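Local coordinates for MetRS related protein (Pyrococcus horikoshii, PDB 2CWP) that probably binds tRNA through an OB-type domain like those of methionyl-tRNA synthetases, at residues A[10-14]-A[15-19]; A[54-57]-A[58-62]; A[99-102]-A[103-107]. One frame throughout, in Å; residues are numbered along the deposited sequence.

Interaction 1 of 3, residues A[10-14]-A[15-19]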
loop_
_atom_site.group_PDB
_atom_site.type_symbol
_atom_site.label_atom_id
_atom_site.label_comp_id
_atom_site.label_asym_id
_atom_site.label_seq_id
_atom_site.Cartn_x
_atom_site.Cartn_y
_atom_site.Cartn_z
ATOM N N ASP A 10 -16.830 11.393 9.672
ATOM C CA ASP A 10 -17.489 10.102 9.477
ATOM C C ASP A 10 -17.325 9.647 8.035
ATOM O O ASP A 10 -17.257 8.448 7.750
ATOM C CB ASP A 10 -18.973 10.191 9.837
ATOM C CG ASP A 10 -19.201 10.722 11.241
ATOM O OD1 ASP A 10 -19.174 11.962 11.433
ATOM O OD2 ASP A 10 -19.398 9.898 12.161
ATOM N N GLU A 11 -17.252 10.611 7.124
ATOM C CA GLU A 11 -17.076 10.284 5.721
ATOM C C GLU A 11 -15.674 9.682 5.548
ATOM O O GLU A 11 -15.495 8.713 4.816
ATOM C CB GLU A 11 -17.220 11.539 4.867
ATOM C CG GLU A 11 -17.352 11.255 3.387
ATOM C CD GLU A 11 -18.725 10.724 3.009
ATOM O OE1 GLU A 11 -19.573 10.550 3.914
ATOM O OE2 GLU A 11 -18.957 10.488 1.802
ATOM N N PHE A 12 -14.683 10.257 6.225
ATOM C CA PHE A 12 -13.302 9.755 6.147
ATOM C C PHE A 12 -13.266 8.349 6.739
ATOM O O PHE A 12 -12.727 7.416 6.126
ATOM C CB PHE A 12 -12.364 10.681 6.942
ATOM C CG PHE A 12 -10.905 10.264 6.933
ATOM C CD1 PHE A 12 -10.198 10.144 5.739
ATOM C CD2 PHE A 12 -10.229 10.042 8.131
ATOM C CE1 PHE A 12 -8.831 9.810 5.741
ATOM C CE2 PHE A 12 -8.867 9.707 8.149
ATOM C CZ PHE A 12 -8.170 9.591 6.952
ATOM N N TRP A 13 -13.871 8.218 7.922
ATOM C CA TRP A 13 -13.932 6.968 8.672
ATOM C C TRP A 13 -14.467 5.766 7.898
ATOM O O TRP A 13 -14.259 4.629 8.313
ATOM C CB TRP A 13 -14.800 7.137 9.928
ATOM C CG TRP A 13 -14.241 7.982 11.056
ATOM C CD1 TRP A 13 -14.959 8.544 12.081
ATOM C CD2 TRP A 13 -12.871 8.298 11.316
ATOM N NE1 TRP A 13 -14.123 9.184 12.959
ATOM C CE2 TRP A 13 -12.835 9.048 12.515
ATOM C CE3 TRP A 13 -11.668 8.021 10.658
ATOM C CZ2 TRP A 13 -11.646 9.521 13.068
ATOM C CZ3 TRP A 13 -10.487 8.491 11.211
ATOM C CH2 TRP A 13 -10.487 9.232 12.406
ATOM N N LYS A 14 -15.176 5.991 6.796
ATOM C CA LYS A 14 -15.696 4.848 6.057
ATOM C C LYS A 14 -14.571 4.118 5.323
ATOM O O LYS A 14 -14.681 2.930 5.046
ATOM C CB LYS A 14 -16.797 5.272 5.076
ATOM C CG LYS A 14 -16.349 6.203 3.977
ATOM C CD LYS A 14 -17.528 6.620 3.122
ATOM C CE LYS A 14 -17.085 7.546 2.009
ATOM N NZ LYS A 14 -18.151 7.762 0.993
ATOM N N PHE A 15 -13.495 4.829 4.997
ATOM C CA PHE A 15 -12.374 4.186 4.331
ATOM C C PHE A 15 -11.566 3.459 5.398
ATOM O O PHE A 15 -11.437 3.937 6.537
ATOM C CB PHE A 15 -11.514 5.211 3.597
ATOM C CG PHE A 15 -12.201 5.814 2.409
ATOM C CD1 PHE A 15 -13.141 6.827 2.573
ATOM C CD2 PHE A 15 -11.969 5.314 1.131
ATOM C CE1 PHE A 15 -13.841 7.330 1.482
ATOM C CE2 PHE A 15 -12.661 5.808 0.039
ATOM C CZ PHE A 15 -13.600 6.817 0.213
ATOM N N GLN A 16 -11.043 2.292 5.046
ATOM C CA GLN A 16 -10.288 1.524 6.017
ATOM C C GLN A 16 -8.838 1.346 5.667
ATOM O O GLN A 16 -8.503 0.741 4.649
ATOM C CB GLN A 16 -10.909 0.145 6.208
ATOM C CG GLN A 16 -12.166 0.163 7.033
ATOM C CD GLN A 16 -12.566 -1.226 7.435
ATOM O OE1 GLN A 16 -12.991 -2.029 6.600
ATOM N NE2 GLN A 16 -12.414 -1.533 8.716
ATOM N N MET A 17 -7.983 1.881 6.525
ATOM C CA MET A 17 -6.546 1.757 6.342
ATOM C C MET A 17 -6.063 0.882 7.490
ATOM O O MET A 17 -6.496 1.044 8.625
ATOM C CB MET A 17 -5.872 3.131 6.389
ATOM C CG MET A 17 -6.327 4.061 5.284
ATOM S SD MET A 17 -5.346 5.570 5.129
ATOM C CE MET A 17 -6.167 6.658 6.357
ATOM N N LYS A 18 -5.191 -0.068 7.189
ATOM C CA LYS A 18 -4.674 -0.941 8.217
ATOM C C LYS A 18 -3.186 -1.127 8.007
ATOM O O LYS A 18 -2.666 -0.926 6.911
ATOM C CB LYS A 18 -5.352 -2.313 8.164
ATOM C CG LYS A 18 -6.855 -2.283 8.300
ATOM C CD LYS A 18 -7.400 -3.695 8.479
ATOM C CE LYS A 18 -8.872 -3.666 8.866
ATOM N NZ LYS A 18 -9.344 -5.017 9.318
ATOM N N VAL A 19 -2.505 -1.513 9.074
ATOM C CA VAL A 19 -1.087 -1.752 9.011
ATOM C C VAL A 19 -0.903 -3.116 8.377
ATOM O O VAL A 19 -1.571 -4.078 8.778
ATOM C CB VAL A 19 -0.504 -1.751 10.410
ATOM C CG1 VAL A 19 0.916 -2.247 10.384
ATOM C CG2 VAL A 19 -0.596 -0.330 10.986
#
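F15 N turns back to F12 O with a hydrogen bond of 2.9 Å where the chain turns toward strand 17-27. The donor stands above the carbonyl plane, 36° out of it. The F15 ring extends the same contact, with CD1 3.6 Å from F12 O, so that the partly positive ring edge meets the carbonyl oxygen near the ring plane. Alongside runs the extended chain of K14, whose CE comes within 3.3 Å of F15 CE1. An aliphatic lysine stem suits this place because it can pack by the ring and still carry its charge outward, where K14 NZ forms a salt bridge with E11 OE2 at 3.0 Å, met from above the carboxylate plane. Q16 follows, its backbone N bonded to N71 OD1. M17 then bends at its thioether (chi3 -86°), which swings CE back to meet F12 CZ at 3.6 Å; the two side chains cross at about a right angle. This is plain packing in the turn joining the N-terminal helix 9-13 to the first strand of the OB-type barrel. R110 NH2 holds both W13 O and F15 O, tying the turn to strand 110-111, while M17 packs on I67, V69 and V111 between strands 65-69 and 110-111.

Interaction 2 of 3, residues A[54-57]-A[58-62]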
loop_
_atom_site.group_PDB
_atom_site.type_symbol
_atom_site.label_atom_id
_atom_site.label_comp_id
_atom_site.label_asym_id
_atom_site.label_seq_id
_atom_site.Cartn_x
_atom_site.Cartn_y
_atom_site.Cartn_z
ATOM N N ASP A 54 10.117 2.867 -10.271
ATOM C CA ASP A 54 11.087 3.711 -10.949
ATOM C C ASP A 54 11.826 4.565 -9.916
ATOM O O ASP A 54 12.888 5.123 -10.204
ATOM C CB ASP A 54 10.368 4.617 -11.943
ATOM C CG ASP A 54 9.290 5.436 -11.279
ATOM O OD1 ASP A 54 8.624 4.879 -10.376
ATOM O OD2 ASP A 54 9.109 6.615 -11.652
ATOM N N GLN A 55 11.251 4.661 -8.716
ATOM C CA GLN A 55 11.839 5.444 -7.637
ATOM C C GLN A 55 12.189 4.614 -6.413
ATOM O O GLN A 55 13.157 4.905 -5.730
ATOM C CB GLN A 55 10.880 6.544 -7.192
ATOM C CG GLN A 55 10.604 7.598 -8.236
ATOM C CD GLN A 55 9.910 8.796 -7.628
ATOM O OE1 GLN A 55 10.397 9.366 -6.648
ATOM N NE2 GLN A 55 8.760 9.179 -8.193
ATOM N N ILE A 56 11.388 3.588 -6.138
ATOM C CA ILE A 56 11.587 2.741 -4.963
ATOM C C ILE A 56 11.718 1.268 -5.330
ATOM O O ILE A 56 10.742 0.636 -5.724
ATOM C CB ILE A 56 10.391 2.875 -3.981
ATOM C CG1 ILE A 56 10.152 4.344 -3.611
ATOM C CG2 ILE A 56 10.646 2.032 -2.746
ATOM C CD1 ILE A 56 11.259 4.966 -2.763
ATOM N N PRO A 57 12.918 0.689 -5.180
ATOM C CA PRO A 57 13.079 -0.726 -5.523
ATOM C C PRO A 57 12.317 -1.652 -4.572
ATOM O O PRO A 57 12.104 -1.325 -3.407
ATOM C CB PRO A 57 14.592 -0.927 -5.454
ATOM C CG PRO A 57 14.982 0.001 -4.349
ATOM C CD PRO A 57 14.181 1.254 -4.679
ATOM N N PRO A 58 11.910 -2.829 -5.067
ATOM C CA PRO A 58 11.165 -3.858 -4.331
ATOM C C PRO A 58 11.775 -4.263 -2.989
ATOM O O PRO A 58 11.048 -4.456 -2.009
ATOM C CB PRO A 58 11.127 -5.031 -5.313
ATOM C CG PRO A 58 11.172 -4.364 -6.641
ATOM C CD PRO A 58 12.192 -3.275 -6.446
ATOM N N GLU A 59 13.098 -4.388 -2.944
ATOM C CA GLU A 59 13.765 -4.784 -1.716
ATOM C C GLU A 59 13.653 -3.751 -0.592
ATOM O O GLU A 59 13.950 -4.047 0.567
ATOM C CB GLU A 59 15.247 -5.146 -1.980
ATOM C CG GLU A 59 16.170 -4.011 -2.403
ATOM C CD GLU A 59 16.207 -3.774 -3.921
ATOM O OE1 GLU A 59 17.087 -2.999 -4.367
ATOM O OE2 GLU A 59 15.368 -4.351 -4.658
ATOM N N GLU A 60 13.221 -2.537 -0.917
ATOM C CA GLU A 60 13.061 -1.537 0.125
ATOM C C GLU A 60 11.694 -1.665 0.821
ATOM O O GLU A 60 11.435 -1.002 1.828
ATOM C CB GLU A 60 13.253 -0.134 -0.462
ATOM C CG GLU A 60 14.720 0.274 -0.522
ATOM C CD GLU A 60 14.954 1.562 -1.284
ATOM O OE1 GLU A 60 14.024 2.393 -1.348
ATOM O OE2 GLU A 60 16.078 1.749 -1.809
ATOM N N LEU A 61 10.831 -2.544 0.307
ATOM C CA LEU A 61 9.498 -2.743 0.895
ATOM C C LEU A 61 9.390 -4.067 1.643
ATOM O O LEU A 61 8.749 -4.151 2.681
ATOM C CB LEU A 61 8.430 -2.690 -0.194
ATOM C CG LEU A 61 8.322 -1.360 -0.946
ATOM C CD1 LEU A 61 8.271 -1.615 -2.437
ATOM C CD2 LEU A 61 7.093 -0.617 -0.489
ATOM N N GLU A 62 10.022 -5.101 1.104
ATOM C CA GLU A 62 10.000 -6.419 1.720
ATOM C C GLU A 62 10.468 -6.409 3.152
ATOM O O GLU A 62 11.510 -5.852 3.463
ATOM C CB GLU A 62 10.880 -7.397 0.953
ATOM C CG GLU A 62 10.246 -7.945 -0.284
ATOM C CD GLU A 62 10.692 -9.364 -0.576
ATOM O OE1 GLU A 62 10.300 -9.885 -1.634
ATOM O OE2 GLU A 62 11.423 -9.952 0.242
#
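The E60 carboxylate carries one edge of the P57 ring on a face: P57 CG and CD both lie almost straight above it, with P57 CG 3.3 Å from E60 OE2. On the same side of the plane, beyond the other oxygen, I56 CG2 approaches E60 OE1 obliquely at 3.7 Å. The E59 carboxylate takes P57 CB over one of its faces, 3.4 Å from E59 OE1. Its chain gets there by folding over its own backbone, with CG between the backbone N and the carbonyl carbon (chi1 67°) and a second bend at chi2. E60 instead reaches out extended; glutamate suits this partly exposed place because its CB and CG pack on I56 and P57 while the carboxylate lies against the ring CH groups. Within the backbone E60 N bonds to P57 O at 3.0 Å, closing a short 3-10 turn, and L61 N repeats the step to P58 O. P58 suits the first position of the 3-10 segment, since its fixed phi fits and no N-H is needed there. In an OB fold the link between the third and fourth barrel strands often holds a helix; here the turn occupies the link from strand 45-50 to strand 65-69. An alanine in place of E60 would probably leave the P57 ring and I56 CG2 without their cover. L61 and I56 both pack on L98, and L61 joins P58 against I35.

Interaction 3 of 3, residues A[99-102]-A[103-107]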
loop_
_atom_site.group_PDB
_atom_site.type_symbol
_atom_site.label_atom_id
_atom_site.label_comp_id
_atom_site.label_asym_id
_atom_site.label_seq_id
_atom_site.Cartn_x
_atom_site.Cartn_y
_atom_site.Cartn_z
ATOM N N ILE A 99 6.515 5.527 3.825
ATOM C CA ILE A 99 6.142 5.913 5.178
ATOM C C ILE A 99 6.010 4.585 5.917
ATOM O O ILE A 99 4.923 3.984 5.976
ATOM C CB ILE A 99 4.770 6.653 5.248
ATOM C CG1 ILE A 99 4.829 7.970 4.463
ATOM C CG2 ILE A 99 4.403 6.936 6.719
ATOM C CD1 ILE A 99 3.473 8.682 4.372
ATOM N N PRO A 100 7.126 4.077 6.453
ATOM C CA PRO A 100 6.987 2.806 7.171
ATOM C C PRO A 100 6.287 3.013 8.522
ATOM O O PRO A 100 6.354 4.088 9.108
ATOM C CB PRO A 100 8.440 2.337 7.339
ATOM C CG PRO A 100 9.215 3.653 7.442
ATOM C CD PRO A 100 8.539 4.489 6.341
ATOM N N VAL A 101 5.601 1.974 8.990
ATOM C CA VAL A 101 4.925 1.991 10.285
ATOM C C VAL A 101 5.962 1.432 11.286
ATOM O O VAL A 101 6.734 0.543 10.931
ATOM C CB VAL A 101 3.681 1.061 10.220
ATOM C CG1 VAL A 101 3.061 0.875 11.584
ATOM C CG2 VAL A 101 2.671 1.636 9.218
ATOM N N PRO A 102 6.020 1.954 12.530
ATOM C CA PRO A 102 7.012 1.407 13.481
ATOM C C PRO A 102 6.868 -0.124 13.600
ATOM O O PRO A 102 5.766 -0.665 13.484
ATOM C CB PRO A 102 6.670 2.114 14.790
ATOM C CG PRO A 102 6.085 3.403 14.335
ATOM C CD PRO A 102 5.213 3.000 13.170
ATOM N N GLU A 103 7.974 -0.815 13.843
ATOM C CA GLU A 103 7.947 -2.276 13.934
ATOM C C GLU A 103 7.016 -2.801 15.032
ATOM O O GLU A 103 6.438 -3.884 14.897
ATOM C CB GLU A 103 9.362 -2.816 14.154
ATOM C CG GLU A 103 9.656 -4.078 13.386
ATOM C CD GLU A 103 9.997 -3.805 11.934
ATOM O OE1 GLU A 103 9.134 -3.280 11.194
ATOM O OE2 GLU A 103 11.141 -4.115 11.535
ATOM N N GLU A 104 6.855 -2.017 16.095
ATOM C CA GLU A 104 6.004 -2.372 17.227
ATOM C C GLU A 104 4.516 -2.526 16.899
ATOM O O GLU A 104 3.822 -3.329 17.525
ATOM C CB GLU A 104 6.114 -1.313 18.329
ATOM C CG GLU A 104 7.448 -1.194 19.046
ATOM C CD GLU A 104 8.584 -0.728 18.140
ATOM O OE1 GLU A 104 8.306 -0.031 17.136
ATOM O OE2 GLU A 104 9.758 -1.053 18.446
ATOM N N VAL A 105 4.010 -1.754 15.938
ATOM C CA VAL A 105 2.582 -1.823 15.624
ATOM C C VAL A 105 2.132 -3.160 15.038
ATOM O O VAL A 105 2.583 -3.574 13.975
ATOM C CB VAL A 105 2.164 -0.690 14.659
ATOM C CG1 VAL A 105 0.675 -0.784 14.369
ATOM C CG2 VAL A 105 2.506 0.660 15.269
ATOM N N PRO A 106 1.212 -3.849 15.722
ATOM C CA PRO A 106 0.735 -5.144 15.217
ATOM C C PRO A 106 0.052 -5.034 13.841
ATOM O O PRO A 106 -0.691 -4.076 13.588
ATOM C CB PRO A 106 -0.252 -5.595 16.304
ATOM C CG PRO A 106 0.283 -4.939 17.557
ATOM C CD PRO A 106 0.631 -3.548 17.041
ATOM N N VAL A 107 0.297 -6.007 12.963
ATOM C CA VAL A 107 -0.322 -6.015 11.650
ATOM C C VAL A 107 -1.840 -6.053 11.881
ATOM O O VAL A 107 -2.311 -6.656 12.847
ATOM C CB VAL A 107 0.119 -7.262 10.798
ATOM C CG1 VAL A 107 1.637 -7.219 10.524
ATOM C CG2 VAL A 107 -0.233 -8.549 11.525
HETATM O O HOH W 1 8.266 -1.249 9.280
#
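V101 and V105 each set CG1 anti to the backbone N (chi1 171° and -179°), and with the chain folded between them V101 CG1 comes to 3.6 Å from V105 CB. This single methyl of V101 also meets V105 CG2, at 3.7 Å. A bend at chi2 (80°) brings the E103 carboxylate back over the chain, where a water donates one bond to E103 OE1 and another to V101 O, each 2.9 Å long. The chain reverses through a type I beta turn from P102 to V105. V105 N bonds to P102 O at 3.2 Å, with the donor well above the carbonyl plane. P102 enters the turn in an extended conformation and offers its O, a role that asks for no N-H of its own; E103 and E104 make the two corners, where their carboxylates can stay exposed. E104, bent at chi2, brings OE1 to 3.6 Å from P102 CB. The inner side of the loop is apolar: both valines rest on V19 of strand 17-27, and V101 also touches I67 of strand 65-69. K65 NZ bonds to the carbonyls of E103 and V105. The chemistry is thus divided: valine methyls seat the loop on the barrel strands, while the polar side is joined by the V105 N to P102 O bond and by the water between V101 O and E103 OE1, and the K65 ammonium satisfies two turn carbonyls and is likely to offset their partial negative charge.

How the interactions relate
Interactions 1 and 3 are surface contacts that share a neighbourhood: V19, at the end of 15-19, packs its CG2 on V105 CG1 and V101 CG1, so the strand begun in interaction 1 forms the floor for the loop of interaction 3. Interaction 2 lies on the opposite side of the chain's centre from interaction 1, their centres 26 Å apart, and is partly buried through I56 and L61. All three contain a backbone bond between residues three apart, but their side chains differ: a lysine-glutamate salt bridge with lysine and methionine packing on phenylalanine rings between helix and strand, carboxylates against a proline ring in 54-62, and valine packing with a bridging water in 99-107.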